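Local coordinates for putative polyphosphate kinase 2 (Pseudomonas aeruginosa PAO1, PDB 3CZP), which transfers phosphate from inorganic polyphosphate to AMP, making ADP, and does the same for GMP less efficiently, with magnesium as cofactor, at residues A[43-48]-A[96-101]. Numbering follows the deposited sequence.
Sequences PVIILI and RLPPKG. With ACT (acetate ion), chain F.
Ile45 meets Pro98 and Leu97 through one of its two branches. CB of Ile45 carries CG1 on the side of the backbone N, anti to the carbonyl carbon (chi1 -55°). This turns the longer branch to segment 96-101, while the methyl CG2 takes the place anti to the backbone N. CG1 lies against the ring of Pro98, 3.9 Å from CD and nearly as close to CG. The isoleucine and the proline ring cross at about a right angle. CD1 is close to anti to CA (chi2 165°), which carries the tip on past the ring. There CD1 meets a methyl of Leu97, with Ile45 CD1 and Leu97 CD2 4.2 Å apart.

The Pro98 ring also touches backbone: its CG is in van der Waals contact with O of Val44, at 3.6 Å. Pro43 adds a second contact of this kind, with its CB 3.4 Å from O of Pro98. Beyond it, Pro43 and Lys100 lie side by side, and Pro43 CD reaches Lys100 CG at 4.2 Å. The Lys100 chain is extended past CG, and NZ makes a hydrogen bond to the carbonyl O of Arg342. At the other end of the segment, Arg96 grips an acetate, probably from the crystallisation liquor. NH1 and NH2 of Arg96 both donate to the same acetate O, which lies in the guanidinium plane at its edge.

The contact lies in the N-terminal PPK2 domain, which has a P-loop NTPase-type fold and seems to be catalytically inactive. Segment 96-101 links helix 91-96 to strand 103-107. Pro43 leads into the central strand 44-50, which runs parallel between 103-107 and 148-155. Val44 makes backbone hydrogen bonds with Arg102 and Gly104, Ile45 with Leu148 and Phe150. Pro98 and Pro99 also touch Glu73 of edge strand 72-76.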
loop_
_atom_site.group_PDB
_atom_site.type_symbol
_atom_site.label_atom_id
_atom_site.label_comp_id
_atom_site.label_asym_id
_atom_site.label_seq_id
_atom_site.Cartn_x
_atom_site.Cartn_y
_atom_site.Cartn_z
ATOM N N PRO A 43 7.332 -14.457 -8.423
ATOM C CA PRO A 43 8.168 -13.939 -7.363
ATOM C C PRO A 43 9.164 -14.939 -6.874
ATOM O O PRO A 43 8.932 -16.149 -6.975
ATOM C CB PRO A 43 7.158 -13.683 -6.249
ATOM C CG PRO A 43 6.180 -14.704 -6.378
ATOM C CD PRO A 43 6.037 -14.897 -7.893
ATOM N N VAL A 44 10.239 -14.434 -6.272
ATOM C CA VAL A 44 11.153 -15.269 -5.545
ATOM C C VAL A 44 11.165 -14.886 -4.072
ATOM O O VAL A 44 11.292 -13.747 -3.748
ATOM C CB VAL A 44 12.576 -15.180 -6.121
ATOM C CG1 VAL A 44 13.558 -16.060 -5.277
ATOM C CG2 VAL A 44 12.540 -15.650 -7.512
ATOM N N ILE A 45 10.932 -15.874 -3.199
ATOM C CA ILE A 45 10.957 -15.632 -1.778
ATOM C C ILE A 45 11.994 -16.523 -1.129
ATOM O O ILE A 45 12.009 -17.738 -1.358
ATOM C CB ILE A 45 9.559 -15.904 -1.114
ATOM C CG1 ILE A 45 8.512 -15.071 -1.833
ATOM C CG2 ILE A 45 9.655 -15.709 0.507
ATOM C CD1 ILE A 45 7.016 -15.503 -1.532
ATOM N N ILE A 46 12.829 -15.914 -0.309
ATOM C CA ILE A 46 13.903 -16.597 0.392
ATOM C C ILE A 46 13.756 -16.373 1.898
ATOM O O ILE A 46 13.774 -15.270 2.350
ATOM C CB ILE A 46 15.316 -16.089 -0.071
ATOM C CG1 ILE A 46 15.495 -16.187 -1.617
ATOM C CG2 ILE A 46 16.411 -16.769 0.716
ATOM C CD1 ILE A 46 16.759 -15.380 -2.171
ATOM N N LEU A 47 13.537 -17.463 2.634
ATOM C CA LEU A 47 13.500 -17.452 4.110
ATOM C C LEU A 47 14.849 -17.832 4.692
ATOM O O LEU A 47 15.519 -18.751 4.220
ATOM C CB LEU A 47 12.419 -18.363 4.634
ATOM C CG LEU A 47 11.004 -18.317 3.995
ATOM C CD1 LEU A 47 10.047 -19.281 4.764
ATOM C CD2 LEU A 47 10.474 -16.902 3.826
ATOM N N ILE A 48 15.221 -17.100 5.730
ATOM C CA ILE A 48 16.536 -17.169 6.370
ATOM C C ILE A 48 16.275 -17.454 7.823
ATOM O O ILE A 48 15.591 -16.673 8.470
ATOM C CB ILE A 48 17.378 -15.818 6.180
ATOM C CG1 ILE A 48 17.547 -15.515 4.685
ATOM C CG2 ILE A 48 18.684 -15.864 6.947
ATOM C CD1 ILE A 48 18.374 -16.549 3.882
ATOM N N ARG A 96 4.214 -7.580 2.629
ATOM C CA ARG A 96 5.599 -7.485 2.103
ATOM C C ARG A 96 5.968 -8.508 1.067
ATOM O O ARG A 96 7.142 -8.588 0.667
ATOM C CB ARG A 96 6.652 -7.589 3.221
ATOM C CG ARG A 96 6.515 -6.626 4.375
ATOM C CD ARG A 96 6.377 -5.223 3.911
ATOM N NE ARG A 96 6.184 -4.351 5.085
ATOM C CZ ARG A 96 5.854 -3.041 5.054
ATOM N NH1 ARG A 96 5.639 -2.394 3.893
ATOM N NH2 ARG A 96 5.767 -2.354 6.214
ATOM N N LEU A 97 4.998 -9.231 0.525
ATOM C CA LEU A 97 5.342 -10.177 -0.516
ATOM C C LEU A 97 5.936 -9.415 -1.711
ATOM O O LEU A 97 5.441 -8.338 -2.047
ATOM C CB LEU A 97 4.169 -11.067 -0.872
ATOM C CG LEU A 97 3.630 -11.967 0.230
ATOM C CD1 LEU A 97 2.437 -12.707 -0.322
ATOM C CD2 LEU A 97 4.635 -13.020 0.809
ATOM N N PRO A 98 7.019 -9.963 -2.360
ATOM C CA PRO A 98 7.571 -9.262 -3.516
ATOM C C PRO A 98 6.752 -9.588 -4.735
ATOM O O PRO A 98 6.271 -10.686 -4.853
ATOM C CB PRO A 98 8.955 -9.880 -3.677
ATOM C CG PRO A 98 8.813 -11.239 -3.032
ATOM C CD PRO A 98 7.699 -11.248 -2.121
ATOM N N PRO A 99 6.568 -8.628 -5.635
ATOM C CA PRO A 99 5.830 -8.838 -6.864
ATOM C C PRO A 99 6.554 -9.774 -7.853
ATOM O O PRO A 99 7.779 -9.993 -7.783
ATOM C CB PRO A 99 5.698 -7.421 -7.437
ATOM C CG PRO A 99 6.726 -6.579 -6.691
ATOM C CD PRO A 99 7.100 -7.270 -5.457
ATOM N N LYS A 100 5.832 -10.273 -8.811
ATOM C CA LYS A 100 6.443 -11.003 -9.888
ATOM C C LYS A 100 7.629 -10.290 -10.460
ATOM O O LYS A 100 7.586 -9.044 -10.658
ATOM C CB LYS A 100 5.397 -11.246 -10.983
ATOM C CG LYS A 100 4.284 -12.137 -10.527
ATOM C CD LYS A 100 3.207 -12.239 -11.611
ATOM C CE LYS A 100 1.997 -13.019 -11.136
ATOM N NZ LYS A 100 0.989 -13.067 -12.214
ATOM N N GLY A 101 8.707 -11.044 -10.661
ATOM C CA GLY A 101 9.906 -10.523 -11.229
ATOM C C GLY A 101 10.881 -9.977 -10.198
ATOM O O GLY A 101 11.994 -9.658 -10.560
HETATM C C ACT F . 4.456 1.381 5.139
HETATM O O ACT F . 5.337 0.523 5.018
HETATM O OXT ACT F . 4.468 1.957 6.236
HETATM C CH3 ACT F . 3.466 1.685 4.063
#